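Local coordinates for protein HhaI Restriction Endonuclease (Haemophilus parahaemolyticus, PDB 6UKG) that is a type II restriction endonuclease that recognises the DNA sequence GCGC and cuts the double strand there, at residues N195-R200 against I210-G215; L164-L169 against R186-H191; Y66-S71 against Q87-N92. All coordinates share one frame; numbering follows the deposited sequence.

Contact 1: residues N195-R200 against I210-G215; sequences NIHDKR and IKENNG. With SO4 (sulfate ion), chain H; nucleotides of chain C.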
# COMPACT_ATOMS: atom_id res chain seq x y z
N ASN A 195 25.20 18.18 -5.33
CA ASN A 195 24.68 16.82 -5.18
C ASN A 195 23.50 16.87 -4.23
O ASN A 195 23.64 16.71 -3.01
CB ASN A 195 25.78 15.89 -4.69
CG ASN A 195 26.99 15.90 -5.58
OD1 ASN A 195 28.02 16.50 -5.26
ND2 ASN A 195 26.88 15.26 -6.73
N ILE A 196 22.31 17.09 -4.78
CA ILE A 196 21.11 17.33 -3.98
C ILE A 196 20.03 16.27 -4.21
O ILE A 196 18.88 16.47 -3.82
CB ILE A 196 20.58 18.77 -4.16
CG1 ILE A 196 20.24 19.07 -5.62
CG2 ILE A 196 21.61 19.77 -3.64
CD1 ILE A 196 19.63 20.47 -5.82
N HIS A 197 20.39 15.12 -4.79
CA HIS A 197 19.43 14.03 -4.93
C HIS A 197 18.99 13.56 -3.56
O HIS A 197 19.81 13.32 -2.67
CB HIS A 197 20.09 12.87 -5.68
CG HIS A 197 19.21 11.66 -5.82
ND1 HIS A 197 19.69 10.37 -5.68
CD2 HIS A 197 17.89 11.54 -6.09
CE1 HIS A 197 18.70 9.52 -5.86
NE2 HIS A 197 17.60 10.20 -6.11
N ASP A 198 17.68 13.42 -3.39
CA ASP A 198 17.08 12.99 -2.13
C ASP A 198 17.32 13.99 -1.00
O ASP A 198 17.16 13.64 0.17
CB ASP A 198 17.50 11.58 -1.73
CG ASP A 198 16.88 10.52 -2.61
OD1 ASP A 198 15.95 10.82 -3.29
OD2 ASP A 198 17.39 9.30 -2.58
N LYS A 199 17.68 15.22 -1.31
CA LYS A 199 17.86 16.23 -0.27
C LYS A 199 16.51 16.71 0.26
O LYS A 199 15.57 16.92 -0.49
CB LYS A 199 18.64 17.42 -0.82
CG LYS A 199 18.93 18.48 0.21
CD LYS A 199 20.17 19.28 -0.16
CE LYS A 199 21.44 18.53 0.20
NZ LYS A 199 21.84 18.74 1.63
N ARG A 200 16.44 16.89 1.58
CA ARG A 200 15.27 17.42 2.26
C ARG A 200 15.60 18.80 2.80
O ARG A 200 16.58 18.97 3.53
CB ARG A 200 14.87 16.51 3.41
CG ARG A 200 14.28 15.20 2.95
CD ARG A 200 14.32 14.14 4.04
NE ARG A 200 13.80 12.85 3.56
CZ ARG A 200 12.53 12.47 3.64
NH1 ARG A 200 11.61 13.26 4.17
NH2 ARG A 200 12.18 11.28 3.17
N ILE A 210 13.83 16.70 -2.86
CA ILE A 210 14.36 16.87 -4.20
C ILE A 210 14.72 15.49 -4.75
O ILE A 210 15.53 14.77 -4.16
CB ILE A 210 15.57 17.82 -4.19
CG1 ILE A 210 15.18 19.17 -3.56
CG2 ILE A 210 16.12 17.98 -5.58
CD1 ILE A 210 16.34 20.11 -3.34
N LYS A 211 14.09 15.12 -5.86
CA LYS A 211 14.33 13.85 -6.52
C LYS A 211 15.03 14.10 -7.86
O LYS A 211 14.78 15.11 -8.52
CB LYS A 211 13.01 13.10 -6.76
CG LYS A 211 12.24 12.77 -5.49
CD LYS A 211 12.97 11.78 -4.63
CE LYS A 211 13.12 10.45 -5.32
NZ LYS A 211 13.66 9.42 -4.42
N GLU A 212 15.89 13.19 -8.26
CA GLU A 212 16.58 13.32 -9.54
C GLU A 212 16.00 12.32 -10.52
O GLU A 212 16.02 11.11 -10.26
CB GLU A 212 18.08 13.13 -9.39
CG GLU A 212 18.82 13.51 -10.65
CD GLU A 212 20.18 14.06 -10.35
OE1 GLU A 212 20.78 13.58 -9.38
OE2 GLU A 212 20.63 14.98 -11.07
N ASN A 213 15.49 12.83 -11.64
CA ASN A 213 14.97 12.00 -12.72
C ASN A 213 15.28 12.66 -14.06
O ASN A 213 15.18 13.88 -14.21
CB ASN A 213 13.46 11.79 -12.58
N ASN A 214 15.65 11.82 -15.03
CA ASN A 214 16.06 12.27 -16.36
C ASN A 214 17.42 12.97 -16.29
O ASN A 214 18.45 12.31 -16.08
CB ASN A 214 15.01 13.19 -16.98
N GLY A 215 17.44 14.29 -16.47
CA GLY A 215 18.68 15.03 -16.45
C GLY A 215 18.57 16.28 -15.61
O GLY A 215 19.22 17.30 -15.86
S SO4 H . 23.58 14.51 -8.03
O1 SO4 H . 23.17 13.49 -9.00
O2 SO4 H . 24.53 13.92 -7.10
O3 SO4 H . 22.41 14.99 -7.31
O4 SO4 H . 24.21 15.63 -8.74
P DC C 7 7.92 11.32 3.64
OP1 DC C 7 9.25 11.47 4.26
OP2 DC C 7 6.90 12.37 3.87
O5' DC C 7 8.08 11.15 2.06
C5' DC C 7 9.15 10.38 1.53
C4' DC C 7 8.72 9.68 0.28
O4' DC C 7 7.73 8.66 0.60
C3' DC C 7 8.06 10.54 -0.79
O3' DC C 7 8.44 10.00 -2.06
C2' DC C 7 6.57 10.37 -0.48
C1' DC C 7 6.53 8.91 -0.10
N1 DC C 7 5.39 8.49 0.75
C2 DC C 7 4.84 7.24 0.52
O2 DC C 7 5.32 6.54 -0.38
N3 DC C 7 3.80 6.83 1.28
C4 DC C 7 3.36 7.61 2.27
N4 DC C 7 2.34 7.17 3.00
C5 DC C 7 3.93 8.89 2.53
C6 DC C 7 4.94 9.28 1.76
P DG C 8 8.13 10.73 -3.45
OP1 DG C 8 9.38 10.60 -4.22
OP2 DG C 8 7.52 12.06 -3.23
O5' DG C 8 7.01 9.79 -4.12
C5' DG C 8 7.37 8.51 -4.68
C4' DG C 8 6.28 7.94 -5.56
O4' DG C 8 5.16 7.50 -4.77
C3' DG C 8 5.68 8.90 -6.56
O3' DG C 8 5.31 8.16 -7.73
C2' DG C 8 4.48 9.49 -5.84
C1' DG C 8 3.99 8.31 -5.04
N9 DG C 8 3.42 8.62 -3.75
C8 DG C 8 3.91 9.51 -2.81
N7 DG C 8 3.24 9.51 -1.70
C5 DG C 8 2.29 8.52 -1.88
C6 DG C 8 1.28 8.07 -1.01
O6 DG C 8 1.05 8.41 0.14
N1 DG C 8 0.49 7.08 -1.60
C2 DG C 8 0.64 6.62 -2.88
N2 DG C 8 -0.23 5.68 -3.29
N3 DG C 8 1.59 7.02 -3.70
C4 DG C 8 2.37 7.98 -3.15

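Contact 2: residues L164-L169 against R186-H191; sequences LNSKSL and RGLELH. With nucleotides of chain B.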
# COMPACT_ATOMS: atom_id res chain seq x y z
N LEU A 164 5.87 20.00 -6.47
CA LEU A 164 6.05 21.44 -6.34
C LEU A 164 5.18 22.15 -7.37
O LEU A 164 5.06 21.71 -8.52
CB LEU A 164 7.52 21.79 -6.57
CG LEU A 164 7.89 23.27 -6.45
CD1 LEU A 164 7.84 23.74 -5.00
CD2 LEU A 164 9.24 23.54 -7.08
N ASN A 165 4.53 23.23 -6.95
CA ASN A 165 3.65 24.03 -7.79
C ASN A 165 4.10 25.49 -7.81
O ASN A 165 4.96 25.91 -7.03
CB ASN A 165 2.18 23.90 -7.34
CG ASN A 165 1.97 24.28 -5.89
OD1 ASN A 165 2.77 24.98 -5.29
ND2 ASN A 165 0.88 23.82 -5.32
N SER A 166 3.49 26.28 -8.70
CA SER A 166 3.91 27.67 -8.86
C SER A 166 3.72 28.46 -7.57
O SER A 166 4.57 29.29 -7.22
CB SER A 166 3.12 28.34 -9.99
OG SER A 166 3.42 27.74 -11.24
N LYS A 167 2.62 28.22 -6.85
CA LYS A 167 2.35 28.98 -5.64
C LYS A 167 3.45 28.78 -4.59
O LYS A 167 3.76 29.71 -3.83
CB LYS A 167 1.00 28.55 -5.06
CG LYS A 167 0.53 29.42 -3.92
CD LYS A 167 -0.74 28.87 -3.29
CE LYS A 167 -0.93 29.38 -1.88
NZ LYS A 167 0.21 29.01 -0.99
N SER A 168 4.05 27.60 -4.55
CA SER A 168 5.05 27.27 -3.55
C SER A 168 6.47 27.58 -4.01
O SER A 168 7.41 27.39 -3.24
CB SER A 168 4.97 25.78 -3.19
OG SER A 168 3.65 25.43 -2.79
N LEU A 169 6.63 28.06 -5.24
CA LEU A 169 7.96 28.29 -5.78
C LEU A 169 8.75 29.32 -4.97
O LEU A 169 9.93 29.07 -4.69
CB LEU A 169 7.84 28.67 -7.26
CG LEU A 169 9.07 28.65 -8.15
CD1 LEU A 169 9.82 27.35 -8.07
CD2 LEU A 169 8.60 28.91 -9.59
N ARG A 186 14.00 26.84 -14.22
CA ARG A 186 13.22 27.19 -15.41
C ARG A 186 11.82 26.67 -15.12
O ARG A 186 11.56 25.46 -15.20
CB ARG A 186 13.81 26.53 -16.66
N GLY A 187 10.92 27.58 -14.75
CA GLY A 187 9.62 27.15 -14.25
C GLY A 187 9.80 26.33 -12.99
O GLY A 187 10.43 26.77 -12.02
N LEU A 188 9.24 25.12 -12.99
CA LEU A 188 9.34 24.21 -11.85
C LEU A 188 10.53 23.27 -11.95
O LEU A 188 10.71 22.43 -11.06
CB LEU A 188 8.04 23.40 -11.75
CG LEU A 188 6.79 24.26 -11.65
CD1 LEU A 188 5.52 23.43 -11.76
CD2 LEU A 188 6.80 25.08 -10.36
N GLU A 189 11.35 23.40 -12.99
CA GLU A 189 12.50 22.53 -13.21
C GLU A 189 13.72 23.12 -12.52
O GLU A 189 14.08 24.28 -12.78
CB GLU A 189 12.77 22.39 -14.71
N LEU A 190 14.35 22.33 -11.67
CA LEU A 190 15.50 22.75 -10.88
C LEU A 190 16.80 22.21 -11.48
O LEU A 190 16.88 21.04 -11.84
CB LEU A 190 15.35 22.23 -9.45
CG LEU A 190 16.52 22.39 -8.50
CD1 LEU A 190 16.80 23.85 -8.22
CD2 LEU A 190 16.28 21.61 -7.21
N HIS A 191 17.82 23.08 -11.58
CA HIS A 191 19.13 22.72 -12.10
C HIS A 191 20.19 23.09 -11.09
O HIS A 191 20.16 24.20 -10.55
CB HIS A 191 19.39 23.45 -13.42
CG HIS A 191 18.36 23.15 -14.47
ND1 HIS A 191 18.42 22.02 -15.25
CD2 HIS A 191 17.23 23.80 -14.81
CE1 HIS A 191 17.37 22.01 -16.06
NE2 HIS A 191 16.64 23.08 -15.82
P DT B 2 -1.06 26.10 -8.56
OP1 DT B 2 0.02 27.07 -8.26
OP2 DT B 2 -0.76 24.85 -9.29
O5' DT B 2 -1.78 25.74 -7.18
C5' DT B 2 -2.57 26.72 -6.51
C4' DT B 2 -3.01 26.23 -5.14
O4' DT B 2 -4.21 25.42 -5.27
C3' DT B 2 -1.98 25.36 -4.41
O3' DT B 2 -1.86 25.80 -3.05
C2' DT B 2 -2.55 23.94 -4.53
C1' DT B 2 -4.05 24.19 -4.59
N1 DT B 2 -4.84 23.15 -5.32
C2 DT B 2 -5.97 22.64 -4.73
O2 DT B 2 -6.37 22.99 -3.63
N3 DT B 2 -6.64 21.71 -5.47
C4 DT B 2 -6.29 21.24 -6.73
O4 DT B 2 -6.96 20.40 -7.31
C5 DT B 2 -5.09 21.81 -7.29
C7 DT B 2 -4.62 21.38 -8.64
C6 DT B 2 -4.44 22.73 -6.57
P DG B 3 -0.69 25.21 -2.12
OP1 DG B 3 -0.11 26.36 -1.37
OP2 DG B 3 0.19 24.37 -2.95
O5' DG B 3 -1.47 24.27 -1.09
C5' DG B 3 -2.51 24.82 -0.31
C4' DG B 3 -3.36 23.74 0.35
O4' DG B 3 -4.02 22.95 -0.67
C3' DG B 3 -2.60 22.75 1.24
O3' DG B 3 -3.30 22.64 2.48
C2' DG B 3 -2.57 21.46 0.42
C1' DG B 3 -3.86 21.56 -0.38
N9 DG B 3 -3.88 20.86 -1.66
C8 DG B 3 -2.96 20.93 -2.68
N7 DG B 3 -3.28 20.22 -3.72
C5 DG B 3 -4.50 19.66 -3.39
C6 DG B 3 -5.34 18.79 -4.13
O6 DG B 3 -5.16 18.34 -5.27
N1 DG B 3 -6.49 18.45 -3.42
C2 DG B 3 -6.80 18.90 -2.15
N2 DG B 3 -7.96 18.47 -1.62
N3 DG B 3 -6.02 19.71 -1.45
C4 DG B 3 -4.89 20.05 -2.13

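Contact 3: residues Y66-S71 against Q87-N92; sequences YKFDYS and QFMSEN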
# COMPACT_ATOMS: atom_id res chain seq x y z
N TYR A 66 -14.91 8.28 23.76
CA TYR A 66 -14.03 7.18 24.12
C TYR A 66 -14.21 5.98 23.18
O TYR A 66 -14.29 4.83 23.60
CB TYR A 66 -14.20 6.79 25.59
CG TYR A 66 -14.02 7.95 26.54
CD1 TYR A 66 -12.75 8.34 26.96
CD2 TYR A 66 -15.11 8.66 27.03
CE1 TYR A 66 -12.58 9.40 27.83
CE2 TYR A 66 -14.95 9.72 27.91
CZ TYR A 66 -13.68 10.09 28.30
OH TYR A 66 -13.52 11.14 29.17
N LYS A 67 -14.25 6.28 21.88
CA LYS A 67 -14.35 5.23 20.88
C LYS A 67 -13.71 5.71 19.59
O LYS A 67 -13.34 6.88 19.45
CB LYS A 67 -15.82 4.85 20.64
CG LYS A 67 -16.62 5.98 20.02
CD LYS A 67 -18.13 5.72 20.06
CE LYS A 67 -18.57 4.70 19.02
NZ LYS A 67 -20.04 4.42 19.05
N PHE A 68 -13.60 4.80 18.63
CA PHE A 68 -13.06 5.12 17.32
C PHE A 68 -14.17 5.26 16.29
O PHE A 68 -15.15 4.52 16.31
CB PHE A 68 -12.05 4.06 16.87
CG PHE A 68 -10.79 4.13 17.65
CD1 PHE A 68 -9.78 5.00 17.26
CD2 PHE A 68 -10.65 3.41 18.82
CE1 PHE A 68 -8.64 5.12 18.01
CE2 PHE A 68 -9.50 3.54 19.58
CZ PHE A 68 -8.50 4.40 19.17
N ASP A 69 -14.02 6.26 15.42
CA ASP A 69 -14.91 6.49 14.31
C ASP A 69 -14.22 6.08 13.02
O ASP A 69 -13.04 6.37 12.80
CB ASP A 69 -15.29 7.98 14.21
CG ASP A 69 -16.10 8.48 15.40
OD1 ASP A 69 -15.98 9.61 15.76
OD2 ASP A 69 -16.91 7.63 16.03
N TYR A 70 -14.97 5.41 12.15
CA TYR A 70 -14.47 5.06 10.83
C TYR A 70 -14.45 6.33 9.99
O TYR A 70 -15.47 7.01 9.87
CB TYR A 70 -15.42 4.05 10.21
CG TYR A 70 -14.88 3.28 9.03
CD1 TYR A 70 -13.95 2.26 9.22
CD2 TYR A 70 -15.33 3.53 7.74
CE1 TYR A 70 -13.49 1.54 8.16
CE2 TYR A 70 -14.88 2.79 6.66
CZ TYR A 70 -13.95 1.79 6.89
OH TYR A 70 -13.46 1.01 5.88
N SER A 71 -13.31 6.66 9.41
CA SER A 71 -13.25 7.90 8.66
C SER A 71 -14.31 7.93 7.56
O SER A 71 -14.38 7.00 6.75
CB SER A 71 -11.88 8.14 8.03
OG SER A 71 -11.99 9.27 7.19
N GLN A 87 -14.58 -2.49 17.59
CA GLN A 87 -15.11 -2.79 18.91
C GLN A 87 -13.98 -3.06 19.89
O GLN A 87 -13.98 -2.54 21.01
CB GLN A 87 -16.05 -4.00 18.82
CG GLN A 87 -16.59 -4.51 20.17
CD GLN A 87 -17.19 -5.92 20.08
OE1 GLN A 87 -16.87 -6.69 19.18
NE2 GLN A 87 -18.05 -6.24 21.02
N PHE A 88 -13.01 -3.87 19.49
CA PHE A 88 -11.91 -4.17 20.39
C PHE A 88 -11.14 -2.90 20.75
O PHE A 88 -10.81 -2.66 21.91
CB PHE A 88 -10.98 -5.19 19.75
CG PHE A 88 -9.81 -5.53 20.60
CD1 PHE A 88 -8.62 -4.84 20.49
CD2 PHE A 88 -9.91 -6.52 21.56
CE1 PHE A 88 -7.56 -5.13 21.31
CE2 PHE A 88 -8.84 -6.83 22.38
CZ PHE A 88 -7.66 -6.13 22.24
N MET A 89 -10.83 -2.08 19.75
CA MET A 89 -10.06 -0.87 20.02
C MET A 89 -10.85 0.10 20.88
O MET A 89 -10.29 0.75 21.76
CB MET A 89 -9.65 -0.21 18.72
CG MET A 89 -8.62 -1.02 17.93
SD MET A 89 -8.25 -0.29 16.32
CE MET A 89 -7.59 1.29 16.84
N SER A 90 -12.16 0.23 20.62
CA SER A 90 -12.97 1.17 21.38
C SER A 90 -13.17 0.70 22.82
O SER A 90 -13.17 1.51 23.74
CB SER A 90 -14.32 1.38 20.69
OG SER A 90 -14.14 1.99 19.42
N GLU A 91 -13.32 -0.61 23.03
CA GLU A 91 -13.42 -1.12 24.39
C GLU A 91 -12.09 -1.05 25.13
O GLU A 91 -12.09 -1.04 26.37
CB GLU A 91 -13.99 -2.55 24.37
CG GLU A 91 -15.39 -2.58 23.80
CD GLU A 91 -16.05 -3.95 23.87
OE1 GLU A 91 -15.37 -4.92 23.89
OE2 GLU A 91 -17.38 -3.97 23.92
N ASN A 92 -10.99 -0.94 24.41
CA ASN A 92 -9.65 -0.73 24.97
C ASN A 92 -9.13 0.65 24.59
O ASN A 92 -7.95 0.81 24.25
CB ASN A 92 -8.71 -1.84 24.50
CG ASN A 92 -9.10 -3.18 25.04
OD1 ASN A 92 -8.77 -3.50 26.18
ND2 ASN A 92 -9.83 -3.97 24.25
O HOH W 1 -14.31 3.25 25.84

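Contact 1: residues N195-R200 against I210-G215
Asp198 and Lys211 meet through a salt bridge. The lysine ammonium NZ lies 2.9 Å from Asp198 OD1, on the syn side of the carboxylate and 18° out of its plane. Lys211 starts out pointing away from the loop; bends at its second and third torsions, both near -65°, curl the chain back, and its CD also passes close to OD1. The His197 ring crosses the Glu212 side chain at about a right angle. Its CD2 comes 3.7 Å from Glu212 CB, while one ring face carries Asp198 CG, offset toward the rim. On the buried side Ile196 and Ile210 cross obliquely with CD1 to CD1 at 4.1 Å, and Leu190 and Tyr217 add to this apolar patch. The backbone geometry is that of a type II beta turn, Ile196 to Lys199, leading into the edge strand 200-203 of a four-stranded antiparallel sheet. Ile210 N on the adjacent strand donates to Lys199 O at 2.9 Å, with an N-H...O angle of 160°; a second bond, from Asp198 N to Ile210 O, is short but bent, and weak. Beyond the turn, both NH1 and NH2 of Arg200 donate to OP1 of DC7 in chain C; this oxygen lies at the edge of the guanidinium, in its plane, and takes two bonds. At the other end a sulfate, probably from the crystallisation liquor, accepts from Asn195 ND2 at 2.7 Å through its O2, and more loosely from His197 N through its O3.

Contact 2: residues L164-L169 against R186-H191
A phosphate-binding loop that leads into helix 169-179 rests here on a type II' beta hairpin turn, Arg186 to Glu189, and Leu188 of the turn carries most of the contact. The Leu188 CB is not directed at the loop, but its branches reach over: CG lies opposite the carbonyl carbon (chi1 -55°), and CD1 comes 3.7 Å from Leu164 O while CD2 lies over the Asn165-Ser166 peptide, 3.7 Å from Asn165 C. The same CD2 is 4.3 Å from CD2 of Leu169, whose own CD2 lies 3.7 Å from Gly187 O. No hydrogen bond crosses between the segments, so van der Waals contact joins them, with Gly187 taking the positive-phi position of the turn. The polar work is done on the DNA side of the loop. Asn165 OD1 accepts from Ser168 N, which makes an Asx motif, and also from Ser168 OG; together the two bonds hold the amide's rotation. Its ND2 points almost straight (173°) at OP2 of DG3 in chain B, though their separation is too short to trust in detail. Lys167 grips the same phosphate through NZ to OP1 at 2.7 Å, and its backbone N donates to OP1 of DT2 in chain B. Two successive phosphates are therefore held by one short loop. Behind it, Leu164 pairs through its backbone with Val219 of strand 216-221 and packs on Phe208 and Phe172. Leu169, in the first turn of helix 169-179, touches Met185 of strand 184-186, and Leu190 on the returning strand 189-191 reaches Phe172 and Leu176 of that helix.

Contact 3: residues Y66-S71 against Q87-N92
Instead of another strand, a helix side chain meets a backbone amide of strand 67-70: Phe68 N donates to Ser90 OG at 3.0 Å, with an N-H...O angle of 167°. The serine hydroxyl is also hydrogen-bonded to Met86 O, one turn back on its own helix, and so links helix and strand. Its OG sits at the edge of the Phe68 ring, near the ring plane, and Lys67 CB lies 3.5 Å from Ser90 OG. Met89 covers one face of that ring. A bend at its third torsion brings CE over the centre, 4.0 Å from the centroid and 9° off the normal, in a CH-pi contact; SD stands further off above the same face, a longer Met-aromatic contact. Nearer the backbone, Met89 CB touches Phe68 CD2 at 3.8 Å, while Met89 O lies in the ring plane at its edge, 3.6 Å from CE2. The axes of strand 67-70 and helix segment 87-91 make 144° between their N-to-C directions, closer to antiparallel than to perpendicular, with a closest approach of 6.8 Å. Strand 67-70 is the outer strand beside 51-62, where Tyr66 and Lys67 both face Asn62 in a G1 beta bulge; Phe93 and Tyr154 also meet the Phe68 ring. Tyr66 O and Ser90 O, two acceptors that cannot bond each other, both receive a hydrogen bond from one water, 2.7 Å from Tyr66 O. Polar joints at Ser90 OG and at this water thus satisfy Phe68 N of the strand, Tyr66 O just before it and Ser90 O of the helix, while apolar and aromatic contact is made round the buried Phe68 ring.

How the contacts relate
Contact 3 comes first along the chain, followed by contact 2 and then contact 1, each closing before the next opens. Contacts 1 and 2 are neighbours, their centres 14 Å apart, and they touch where Leu190 CD2 packs against Ile196 CD1 at 3.8 Å. Both belong to the region built on the four-stranded sheet 162-163, 216-221, 206-213 and 200-203 with helix 169-179. Contact 3 lies on the five-stranded antiparallel sheet that includes 51-62, its centre 42 Å from that of contact 1 and 43 Å from that of contact 2. Each of the three contacts includes a residue bonded to a DNA phosphate, consistent with widely separated parts of the enzyme gripping one duplex.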